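PDB 6EHI: nuclease NucT, which belongs to the phospholipase D-like (PLD) nucleases, whose fold is a mixed beta sheet flanked by helices, here paired with a second subunit. Local coordinates for residues A37-T42 and I104-V109; I46-K51 and I77-K82; Q61-Y66 and K87-K92; L119-W124 and Y133-K138. The protein carries 1 engineered substitution. All coordinates share one frame; numbering follows the deposited sequence.

In the fold
Interactions 1, 3 and 4 lie on one mixed sheet and interaction 2 packs helices against one of its faces. Strand 33-38 of interaction 1 adjoins strand 59-65 of interaction 3, Ile38 N reaching Ile63 O at 2.8 Å; the contact centres are about 9 Å apart. Interaction 4, centred about 11 Å from interaction 1, is tied to it by Thr42 N and Trp124 O, 2.8 Å apart. Interactions 1 and 4 carry the family's HxK (His engineered to Asn) and GSxN elements; acetate sits by Lys108 and the 120-124 turn. Interaction 2, about 15 Å from interaction 1, meets it through Phe41, which packs on Ile50 and Leu80. All but interaction 2 touch the second subunit.

Interaction 1: residues A37-T42 and I104-V109; sequences AIYSFT and IMNQKV. Engineered in segment 104-109: Asn106 (natural residue His).
Ala37 and Val109 form an antiparallel hydrogen-bonded pair, with Ala37 N 3.0 Å from Val109 O and Val109 N 2.8 Å from Ala37 O; Ile38 and Lys108 make the adjoining non-hydrogen-bonded pair. Past it the regular pairing gives out, leaving a weak, bent bond from Tyr39 N to Gln107 O (3.0 Å, 126° at the hydrogen). The Met105 chain, turned at chi2 and chi3, brings CE to 3.3 Å from Ile38 N and against Ala37 CB. On the other face Ile38 CD1 meets Lys108 CB, the two side chains crossing at about a right angle. In sequence, Asn106 (engineered, naturally His) and Lys108 hold the HxK positions of the HKD signature of PLD-like proteins, placed where the loop enters strand 108-112. The Asn106 amide is turned 71° from the Tyr39 ring, with OD1 3.5 Å from Tyr39 CG, and ND2 bonds Glu134 OE1 of the second subunit. Bent at chi2 and chi4, Lys108 folds NZ back to Asn106 O at 2.9 Å, weakly to Asn106 OD1, and onward to Asn123 OD1. At the edge of the Tyr39 ring, Met105 O lies in plane, 3.3 Å from CD1. Ile104 CD1 packs 3.5 Å from Tyr39 CE1.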
# COMPACT_ATOMS: atom_id res chain seq x y z
N ALA A 37 -9.44 -1.85 -7.20
CA ALA A 37 -8.23 -1.81 -8.03
C ALA A 37 -7.16 -2.56 -7.31
O ALA A 37 -6.91 -2.23 -6.15
CB ALA A 37 -7.83 -0.40 -8.25
N ILE A 38 -6.62 -3.63 -7.90
CA ILE A 38 -5.68 -4.51 -7.22
C ILE A 38 -4.57 -4.92 -8.10
O ILE A 38 -4.79 -5.38 -9.20
CB ILE A 38 -6.46 -5.71 -6.66
CG1 ILE A 38 -5.60 -6.59 -5.73
CG2 ILE A 38 -7.24 -6.46 -7.73
CD1 ILE A 38 -5.15 -5.89 -4.48
N TYR A 39 -3.33 -4.82 -7.58
CA TYR A 39 -2.13 -5.25 -8.27
C TYR A 39 -2.12 -6.76 -8.46
O TYR A 39 -2.11 -7.25 -9.61
CB TYR A 39 -0.83 -4.78 -7.52
CG TYR A 39 0.39 -5.31 -8.16
CD1 TYR A 39 0.91 -4.70 -9.32
CD2 TYR A 39 1.01 -6.49 -7.68
CE1 TYR A 39 2.01 -5.21 -9.96
CE2 TYR A 39 2.09 -7.02 -8.35
CZ TYR A 39 2.55 -6.37 -9.52
OH TYR A 39 3.67 -6.81 -10.21
N SER A 40 -2.11 -7.53 -7.34
CA SER A 40 -2.12 -8.98 -7.40
C SER A 40 -3.26 -9.48 -6.53
O SER A 40 -3.42 -9.02 -5.41
CB SER A 40 -0.78 -9.57 -6.91
OG SER A 40 -0.88 -10.95 -6.57
N PHE A 41 -4.04 -10.44 -7.05
CA PHE A 41 -5.21 -10.91 -6.39
C PHE A 41 -5.32 -12.42 -6.71
O PHE A 41 -5.81 -12.83 -7.75
CB PHE A 41 -6.42 -10.11 -6.85
CG PHE A 41 -7.74 -10.52 -6.30
CD1 PHE A 41 -7.89 -11.50 -5.28
CD2 PHE A 41 -8.88 -10.01 -6.88
CE1 PHE A 41 -9.14 -11.88 -4.83
CE2 PHE A 41 -10.17 -10.39 -6.46
CZ PHE A 41 -10.31 -11.29 -5.36
N THR A 42 -4.85 -13.21 -5.77
CA THR A 42 -4.80 -14.65 -5.89
C THR A 42 -5.58 -15.37 -4.78
O THR A 42 -5.81 -16.56 -4.87
CB THR A 42 -3.34 -15.15 -5.91
OG1 THR A 42 -2.75 -14.80 -4.65
CG2 THR A 42 -2.50 -14.58 -7.09
N ILE A 104 3.19 0.09 -13.52
CA ILE A 104 2.27 -0.88 -13.07
C ILE A 104 1.06 -0.22 -12.40
O ILE A 104 1.05 0.94 -12.03
CB ILE A 104 2.91 -1.90 -12.10
CG1 ILE A 104 3.61 -1.21 -10.92
CG2 ILE A 104 3.82 -2.87 -12.83
CD1 ILE A 104 3.89 -2.24 -9.82
N MET A 105 -0.04 -0.97 -12.29
CA MET A 105 -1.20 -0.52 -11.55
C MET A 105 -1.03 -1.18 -10.13
O MET A 105 -1.35 -2.32 -9.93
CB MET A 105 -2.53 -0.97 -12.24
CG MET A 105 -3.73 -0.13 -11.77
SD MET A 105 -4.02 -0.07 -9.99
CE MET A 105 -4.55 -1.73 -9.67
N ASN A 106 -0.34 -0.47 -9.27
CA ASN A 106 0.02 -1.03 -7.93
C ASN A 106 -0.93 -0.72 -6.83
O ASN A 106 -0.64 -1.10 -5.63
CB ASN A 106 1.35 -0.51 -7.50
CG ASN A 106 1.99 -1.41 -6.49
OD1 ASN A 106 2.09 -2.66 -6.68
ND2 ASN A 106 2.54 -0.78 -5.44
N GLN A 107 -2.06 -0.08 -7.05
CA GLN A 107 -3.03 0.09 -6.01
C GLN A 107 -3.60 -1.19 -5.41
O GLN A 107 -3.62 -2.23 -6.07
CB GLN A 107 -4.23 0.89 -6.53
CG GLN A 107 -3.83 2.31 -6.94
CD GLN A 107 -5.00 3.12 -7.44
OE1 GLN A 107 -6.19 2.64 -7.46
NE2 GLN A 107 -4.68 4.30 -7.90
N LYS A 108 -3.97 -1.16 -4.10
CA LYS A 108 -4.72 -2.27 -3.48
C LYS A 108 -5.86 -1.56 -2.73
O LYS A 108 -5.71 -1.24 -1.56
CB LYS A 108 -3.85 -3.08 -2.48
CG LYS A 108 -2.46 -3.47 -3.00
CD LYS A 108 -1.30 -2.52 -2.73
CE LYS A 108 0.09 -3.15 -2.88
NZ LYS A 108 0.41 -3.45 -4.29
N VAL A 109 -6.98 -1.40 -3.44
CA VAL A 109 -8.02 -0.49 -3.00
C VAL A 109 -9.35 -1.17 -3.18
O VAL A 109 -9.58 -1.72 -4.25
CB VAL A 109 -7.93 0.78 -3.84
CG1 VAL A 109 -9.15 1.67 -3.63
CG2 VAL A 109 -6.67 1.55 -3.52

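Interaction 2: residues I46-K51 and I77-K82; sequences IARAIK and IGYLDK
Tyr79, from the short helix 77-80, reaches across to helix 44-54 and takes three of its residues. With CG anti to the backbone N (chi1 177°), the ring stands against the helix surface. Ala47 CB abuts its edge in plane, 3.8 Å from Tyr79 CE2. Lys51 crosses the Tyr79 side chain at about a right angle, over one face of the ring: its CE sits 3.6 Å from the centroid, 14° off the normal, as a CH-pi contact, and NZ follows at 3.9 Å as a cation-pi contact. The Tyr79 hydroxyl meets Arg48 aliphatically, OH 3.3 Å from CG; the guanidinium is turned steeply to the ring, its NH2 in a salt bridge to Asp45. Next in sequence, Leu80 crosses the lysine stem at a slant, CD2 3.6 Å from Lys51 CG, while CD1 comes within 4.2 Å of Ile50 CD1 and also faces Ala47 CB. Leu80 packs on Ile62 and Tyr64 and Ile50 on Val60, placing both helices on the same face of strand 59-65. No hydrogen bond joins the segments; dispersion holds the helices and, on the partly exposed side where Tyr79 and Lys51 meet, the lysine ammonium may be stabilised by the tyrosine's pi electrons.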
# COMPACT_ATOMS: atom_id res chain seq x y z
N ILE A 46 -11.18 -14.45 -0.81
CA ILE A 46 -11.70 -13.12 -1.10
C ILE A 46 -12.51 -13.15 -2.43
O ILE A 46 -13.47 -12.42 -2.54
CB ILE A 46 -10.55 -12.08 -1.24
CG1 ILE A 46 -9.77 -11.96 0.09
CG2 ILE A 46 -11.11 -10.70 -1.52
CD1 ILE A 46 -8.48 -11.20 0.06
N ALA A 47 -12.05 -13.89 -3.41
CA ALA A 47 -12.79 -14.04 -4.66
C ALA A 47 -14.18 -14.65 -4.38
O ALA A 47 -15.17 -14.24 -4.97
CB ALA A 47 -12.04 -14.87 -5.68
N ARG A 48 -14.23 -15.65 -3.52
CA ARG A 48 -15.55 -16.28 -3.21
C ARG A 48 -16.44 -15.25 -2.57
O ARG A 48 -17.59 -15.23 -2.83
CB ARG A 48 -15.38 -17.57 -2.39
CG ARG A 48 -15.02 -18.72 -3.29
CD ARG A 48 -15.18 -20.07 -2.60
NE ARG A 48 -13.99 -20.33 -1.80
CZ ARG A 48 -12.86 -20.84 -2.29
NH1 ARG A 48 -12.76 -21.13 -3.59
NH2 ARG A 48 -11.80 -20.99 -1.49
N ALA A 49 -15.89 -14.34 -1.78
CA ALA A 49 -16.65 -13.30 -1.13
C ALA A 49 -17.23 -12.32 -2.14
O ALA A 49 -18.42 -11.90 -2.03
CB ALA A 49 -15.81 -12.55 -0.08
N ILE A 50 -16.45 -11.99 -3.17
CA ILE A 50 -16.94 -11.23 -4.32
C ILE A 50 -18.08 -11.93 -5.06
O ILE A 50 -19.15 -11.31 -5.25
CB ILE A 50 -15.80 -10.83 -5.26
CG1 ILE A 50 -14.86 -9.83 -4.59
CG2 ILE A 50 -16.33 -10.25 -6.52
CD1 ILE A 50 -13.51 -9.72 -5.31
N LYS A 51 -17.88 -13.20 -5.41
CA LYS A 51 -18.94 -14.01 -6.03
C LYS A 51 -20.23 -14.00 -5.18
O LYS A 51 -21.36 -13.85 -5.69
CB LYS A 51 -18.48 -15.46 -6.26
CG LYS A 51 -17.51 -15.62 -7.42
CD LYS A 51 -17.12 -17.08 -7.63
CE LYS A 51 -16.63 -17.39 -9.04
NZ LYS A 51 -17.10 -18.75 -9.53
N ILE A 77 -8.68 -13.32 -11.98
CA ILE A 77 -9.40 -12.65 -13.08
C ILE A 77 -10.23 -13.63 -13.92
O ILE A 77 -11.38 -13.34 -14.19
CB ILE A 77 -8.49 -11.70 -13.92
CG1 ILE A 77 -9.33 -10.82 -14.82
CG2 ILE A 77 -7.35 -12.42 -14.67
CD1 ILE A 77 -8.56 -9.66 -15.39
N GLY A 78 -9.62 -14.77 -14.26
CA GLY A 78 -10.33 -15.80 -15.02
C GLY A 78 -11.52 -16.39 -14.29
O GLY A 78 -12.54 -16.60 -14.88
N TYR A 79 -11.39 -16.57 -13.00
CA TYR A 79 -12.41 -17.15 -12.11
C TYR A 79 -13.58 -16.16 -12.01
O TYR A 79 -14.70 -16.58 -11.94
CB TYR A 79 -11.72 -17.54 -10.77
CG TYR A 79 -12.55 -18.12 -9.63
CD1 TYR A 79 -13.16 -19.38 -9.72
CD2 TYR A 79 -12.67 -17.43 -8.41
CE1 TYR A 79 -13.91 -19.91 -8.67
CE2 TYR A 79 -13.40 -17.96 -7.36
CZ TYR A 79 -14.02 -19.19 -7.49
OH TYR A 79 -14.73 -19.69 -6.43
N LEU A 80 -13.32 -14.83 -12.10
CA LEU A 80 -14.36 -13.86 -11.91
C LEU A 80 -14.87 -13.21 -13.18
O LEU A 80 -15.95 -12.59 -13.19
CB LEU A 80 -13.84 -12.77 -10.93
CG LEU A 80 -13.58 -13.21 -9.51
CD1 LEU A 80 -12.97 -12.06 -8.77
CD2 LEU A 80 -14.92 -13.52 -8.88
N ASP A 81 -14.16 -13.38 -14.26
CA ASP A 81 -14.43 -12.64 -15.50
C ASP A 81 -15.91 -12.52 -15.98
O ASP A 81 -16.48 -11.41 -16.11
CB ASP A 81 -13.57 -13.24 -16.62
CG ASP A 81 -13.86 -12.64 -17.99
OD1 ASP A 81 -14.35 -11.49 -18.13
OD2 ASP A 81 -13.55 -13.34 -18.98
N LYS A 82 -16.51 -13.64 -16.24
CA LYS A 82 -17.87 -13.64 -16.77
C LYS A 82 -18.93 -13.84 -15.67
O LYS A 82 -20.08 -14.13 -15.95
CB LYS A 82 -18.01 -14.68 -17.91
CG LYS A 82 -17.45 -14.22 -19.27
CD LYS A 82 -17.30 -15.39 -20.27
CE LYS A 82 -16.00 -15.30 -21.04
NZ LYS A 82 -15.94 -14.04 -21.82

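Interaction 3: residues Q61-Y66 and K87-K92; sequences QIIYDY and KVCLLK
Ile62 N donates to Lys87 O at 2.9 Å, and Ile62 O accepts from Cys89 N at 3.1 Å, which starts a regular parallel exchange. Tyr64 repeats it: its N gives a nearly straight bond to Cys89 O (2.9 Å, 172° at the hydrogen), and its O takes Leu91 N. Gln61, Ile63 and the N of Asp65 turn the other way, to strand 33-38, so strand 59-65 is bonded along both edges; Asp65 O instead accepts Asn69 ND2. The last bond, Tyr66 N to Leu91 O at 2.9 Å, has a different geometry, since the donor sits above the carbonyl plane, 57° out of it, where the chain bends towards helix 66-69. Three polar side chains find partners outside the pair: Gln61 OE1 in Lys35, Tyr64 OH in Thr76, and Asp65 twice, OD2 capping Ser68 N as the N-cap and OD1 accepting Met105 N. On one face Ile63 CG1 touches Cys89 SG at 3.8 Å, the sulfur being joined to Cys159 in a disulfide, and Ile63 CG2 lies beside Leu91 CB at 3.6 Å. On the other face Val88 CB meets the edge of the Tyr64 ring. Lys92 runs alongside Tyr66, pointing the same way, with NZ over one face of the ring, 4.4 Å from the centroid and 17° off the normal, in a cation-pi contact; His70 also stacks with this ring. Two neighbouring parallel strands, linked through helices 66-69 and 77-80, form a beta-alpha-beta crossover in the sheet of the PLD-like fold.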
# COMPACT_ATOMS: atom_id res chain seq x y z
N GLN A 61 -16.82 -4.20 -9.80
CA GLN A 61 -15.86 -3.80 -10.84
C GLN A 61 -14.45 -4.03 -10.26
O GLN A 61 -14.22 -3.71 -9.10
CB GLN A 61 -16.03 -2.35 -11.14
CG GLN A 61 -17.38 -2.09 -11.80
CD GLN A 61 -17.70 -0.61 -11.95
OE1 GLN A 61 -17.52 0.17 -11.00
NE2 GLN A 61 -18.12 -0.21 -13.17
N ILE A 62 -13.60 -4.67 -11.02
CA ILE A 62 -12.23 -4.99 -10.57
C ILE A 62 -11.25 -4.61 -11.63
O ILE A 62 -11.36 -5.14 -12.72
CB ILE A 62 -12.13 -6.49 -10.29
CG1 ILE A 62 -13.33 -6.96 -9.46
CG2 ILE A 62 -10.81 -6.80 -9.55
CD1 ILE A 62 -13.29 -8.43 -9.13
N ILE A 63 -10.37 -3.64 -11.38
CA ILE A 63 -9.22 -3.28 -12.24
C ILE A 63 -8.00 -4.04 -11.72
O ILE A 63 -7.62 -3.85 -10.55
CB ILE A 63 -8.94 -1.76 -12.22
CG1 ILE A 63 -10.23 -0.97 -12.53
CG2 ILE A 63 -7.75 -1.47 -13.09
CD1 ILE A 63 -10.15 0.55 -12.42
N TYR A 64 -7.44 -4.98 -12.51
CA TYR A 64 -6.21 -5.69 -12.20
C TYR A 64 -4.99 -5.10 -12.88
O TYR A 64 -5.06 -4.65 -14.09
CB TYR A 64 -6.35 -7.09 -12.68
CG TYR A 64 -7.33 -8.05 -12.05
CD1 TYR A 64 -8.74 -7.99 -12.32
CD2 TYR A 64 -6.89 -8.99 -11.09
CE1 TYR A 64 -9.61 -8.91 -11.77
CE2 TYR A 64 -7.77 -9.88 -10.52
CZ TYR A 64 -9.13 -9.84 -10.85
OH TYR A 64 -10.02 -10.71 -10.26
N ASP A 65 -3.81 -5.13 -12.27
CA ASP A 65 -2.58 -4.82 -13.03
C ASP A 65 -2.44 -5.70 -14.32
O ASP A 65 -2.64 -6.94 -14.27
CB ASP A 65 -1.32 -4.95 -12.18
CG ASP A 65 -0.03 -4.81 -12.97
OD1 ASP A 65 0.29 -3.68 -13.29
OD2 ASP A 65 0.68 -5.84 -13.25
N TYR A 66 -2.08 -5.05 -15.43
CA TYR A 66 -2.04 -5.73 -16.73
C TYR A 66 -0.95 -6.80 -16.76
O TYR A 66 -1.23 -7.97 -16.95
CB TYR A 66 -1.81 -4.66 -17.87
CG TYR A 66 -1.75 -5.32 -19.23
CD1 TYR A 66 -0.59 -5.96 -19.66
CD2 TYR A 66 -2.89 -5.42 -19.99
CE1 TYR A 66 -0.59 -6.62 -20.88
CE2 TYR A 66 -2.90 -6.06 -21.20
CZ TYR A 66 -1.76 -6.68 -21.62
OH TYR A 66 -1.77 -7.34 -22.83
N LYS A 87 -17.57 -6.95 -13.59
CA LYS A 87 -16.78 -6.35 -14.67
C LYS A 87 -15.33 -6.50 -14.24
O LYS A 87 -14.95 -5.99 -13.19
CB LYS A 87 -17.07 -4.85 -14.85
CG LYS A 87 -16.36 -4.26 -16.09
CD LYS A 87 -16.43 -2.73 -16.13
CE LYS A 87 -15.71 -2.07 -17.29
NZ LYS A 87 -16.14 -2.60 -18.62
N VAL A 88 -14.51 -7.18 -15.03
CA VAL A 88 -13.04 -7.23 -14.75
C VAL A 88 -12.32 -6.61 -15.93
O VAL A 88 -12.78 -6.71 -17.09
CB VAL A 88 -12.53 -8.64 -14.44
CG1 VAL A 88 -13.29 -9.24 -13.30
CG2 VAL A 88 -12.54 -9.51 -15.68
N CYS A 89 -11.18 -5.94 -15.68
CA CYS A 89 -10.41 -5.38 -16.73
C CYS A 89 -8.92 -5.23 -16.29
O CYS A 89 -8.60 -5.56 -15.13
CB CYS A 89 -11.08 -4.06 -17.14
SG CYS A 89 -10.98 -2.78 -15.83
N LEU A 90 -8.05 -4.77 -17.17
CA LEU A 90 -6.61 -4.73 -16.96
C LEU A 90 -6.10 -3.35 -17.18
O LEU A 90 -6.59 -2.66 -18.06
CB LEU A 90 -5.93 -5.68 -17.94
CG LEU A 90 -6.25 -7.16 -17.87
CD1 LEU A 90 -5.88 -7.95 -19.14
CD2 LEU A 90 -5.56 -7.71 -16.65
N LEU A 91 -5.08 -2.92 -16.43
CA LEU A 91 -4.54 -1.64 -16.56
C LEU A 91 -3.05 -1.60 -16.38
O LEU A 91 -2.56 -2.19 -15.41
CB LEU A 91 -5.27 -0.73 -15.61
CG LEU A 91 -4.91 0.73 -15.55
CD1 LEU A 91 -5.14 1.43 -16.90
CD2 LEU A 91 -5.72 1.36 -14.46
N LYS A 92 -2.30 -1.13 -17.37
CA LYS A 92 -0.87 -0.87 -17.22
C LYS A 92 -0.65 0.60 -16.86
O LYS A 92 -1.48 1.43 -17.01
CB LYS A 92 0.02 -1.29 -18.46
CG LYS A 92 -0.18 -0.50 -19.72
CD LYS A 92 0.69 -1.06 -20.88
CE LYS A 92 0.24 -2.47 -21.29
NZ LYS A 92 0.54 -3.01 -22.68

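Interaction 4: residues L119-W124 and Y133-K138; sequences LGSANW and YEVLLK. With ACT (acetate ion), chain M.
The Glu134 carboxylate meets the Ser121 hydroxyl through the anti lone pair of OE1, with OG 2.8 Å away, and lies against Ala122, whose CB packs near Glu134 CD. OE2 is bonded by Asn132 ND2 and accepts a hydrogen bond from a water 2.7 Å away; that water in turn accepts Asn123 N at 2.9 Å. The indole of Trp124 offers its edge to an acetate, OXT lying in the ring plane 3.0 Å from NE1, and Phe41 meets this ring edge-to-face. The other acetate oxygen, O, receives Ala122 N at 3.1 Å, and the methyl rests against Leu136 CG. Gly120, Ser121 and Asn123 spell the GSxN element that follows the HKD signature in PLD-like proteins, here leaving the end of strand 116-120. With chi1 60°, Ser121 OG stands between its backbone N and carbonyl carbon, and from there accepts Val135 N at 2.7 Å (164° at the hydrogen) while donating its own hydrogen bond to Glu134 OE1. Ser121 N bonds Val135 O in return, so one residue grips strand 134-139 by backbone and side chain alike. Gly120 CA lies 3.3 Å from Val135 O, an approach that leaves no room for a side chain. One step back from Gly120, Leu119 pairs with Leu137 as an antiparallel hydrogen-bonded pair, Leu119 N bonding Leu137 O and Leu137 N bonding Leu119 O at 2.8 Å. Both leucines pack on their own counterparts in the second subunit.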
# COMPACT_ATOMS: atom_id res chain seq x y z
N LEU A 119 -7.59 0.67 1.95
CA LEU A 119 -6.35 0.84 1.22
C LEU A 119 -5.12 0.46 2.04
O LEU A 119 -5.25 0.13 3.17
CB LEU A 119 -6.23 2.29 0.66
CG LEU A 119 -6.18 3.44 1.65
CD1 LEU A 119 -4.81 3.63 2.30
CD2 LEU A 119 -6.51 4.73 0.99
N GLY A 120 -3.92 0.49 1.49
CA GLY A 120 -2.76 -0.01 2.24
C GLY A 120 -1.80 -0.77 1.33
O GLY A 120 -1.75 -0.52 0.11
N SER A 121 -0.99 -1.62 1.92
CA SER A 121 0.13 -2.25 1.22
C SER A 121 -0.16 -3.63 0.75
O SER A 121 0.64 -4.15 -0.01
CB SER A 121 1.35 -2.31 2.17
OG SER A 121 1.11 -3.07 3.37
N ALA A 122 -1.24 -4.22 1.21
CA ALA A 122 -1.38 -5.67 1.08
C ALA A 122 -2.02 -6.03 -0.30
O ALA A 122 -3.15 -5.73 -0.51
CB ALA A 122 -2.27 -6.22 2.15
N ASN A 123 -1.29 -6.85 -1.06
CA ASN A 123 -1.88 -7.54 -2.18
C ASN A 123 -2.84 -8.59 -1.66
O ASN A 123 -2.79 -8.97 -0.45
CB ASN A 123 -0.80 -8.13 -3.07
CG ASN A 123 -0.00 -7.03 -3.82
OD1 ASN A 123 -0.62 -6.10 -4.38
ND2 ASN A 123 1.34 -7.15 -3.88
N TRP A 124 -3.77 -8.99 -2.50
CA TRP A 124 -4.87 -9.90 -2.08
C TRP A 124 -4.43 -11.31 -2.37
O TRP A 124 -4.87 -11.95 -3.30
CB TRP A 124 -6.21 -9.53 -2.72
CG TRP A 124 -6.79 -8.22 -2.24
CD1 TRP A 124 -6.17 -7.31 -1.47
CD2 TRP A 124 -8.02 -7.66 -2.59
NE1 TRP A 124 -7.02 -6.29 -1.21
CE2 TRP A 124 -8.16 -6.48 -1.91
CE3 TRP A 124 -9.11 -8.11 -3.41
CZ2 TRP A 124 -9.28 -5.66 -2.02
CZ3 TRP A 124 -10.23 -7.40 -3.43
CH2 TRP A 124 -10.31 -6.15 -2.78
N TYR A 133 4.68 -8.54 6.64
CA TYR A 133 4.35 -7.25 7.32
C TYR A 133 3.59 -6.43 6.25
O TYR A 133 4.03 -6.26 5.12
CB TYR A 133 5.56 -6.50 7.89
CG TYR A 133 6.26 -7.23 9.01
CD1 TYR A 133 7.20 -8.23 8.73
CD2 TYR A 133 5.99 -6.93 10.30
CE1 TYR A 133 7.87 -8.87 9.77
CE2 TYR A 133 6.59 -7.63 11.30
CZ TYR A 133 7.52 -8.58 11.05
OH TYR A 133 8.12 -9.28 12.07
N GLU A 134 2.48 -5.88 6.67
CA GLU A 134 1.67 -5.07 5.77
C GLU A 134 0.97 -4.09 6.63
O GLU A 134 0.86 -4.27 7.87
CB GLU A 134 0.56 -5.92 5.08
CG GLU A 134 1.08 -7.09 4.30
CD GLU A 134 1.52 -6.78 2.87
OE1 GLU A 134 1.65 -5.62 2.44
OE2 GLU A 134 1.88 -7.76 2.19
N VAL A 135 0.33 -3.15 6.00
CA VAL A 135 -0.71 -2.38 6.64
C VAL A 135 -1.97 -2.39 5.81
O VAL A 135 -1.94 -2.25 4.54
CB VAL A 135 -0.30 -0.97 7.05
CG1 VAL A 135 0.77 -0.98 8.12
CG2 VAL A 135 0.13 -0.14 5.86
N LEU A 136 -3.11 -2.36 6.51
CA LEU A 136 -4.43 -2.28 5.84
C LEU A 136 -5.23 -1.22 6.59
O LEU A 136 -5.37 -1.33 7.86
CB LEU A 136 -5.13 -3.62 5.86
CG LEU A 136 -6.33 -3.75 4.94
CD1 LEU A 136 -6.45 -5.19 4.48
CD2 LEU A 136 -7.57 -3.37 5.68
N LEU A 137 -5.69 -0.20 5.91
CA LEU A 137 -6.50 0.87 6.51
C LEU A 137 -7.90 0.88 5.96
O LEU A 137 -8.10 0.88 4.75
CB LEU A 137 -5.87 2.22 6.29
CG LEU A 137 -6.68 3.31 7.06
CD1 LEU A 137 -5.87 3.64 8.28
CD2 LEU A 137 -6.98 4.53 6.29
N LYS A 138 -8.86 0.82 6.85
CA LYS A 138 -10.29 1.03 6.56
C LYS A 138 -10.70 2.40 7.02
O LYS A 138 -10.32 2.82 8.14
CB LYS A 138 -11.11 0.02 7.31
CG LYS A 138 -12.60 0.06 7.08
CD LYS A 138 -13.28 -1.05 7.90
CE LYS A 138 -14.78 -0.88 7.94
NZ LYS A 138 -15.30 -1.81 8.98
C ACT M . -5.19 -3.45 1.08
O ACT M . -4.06 -3.05 1.57
OXT ACT M . -5.25 -4.51 0.43
CH3 ACT M . -6.48 -2.72 1.28
O HOH W 1 1.34 -7.87 -0.44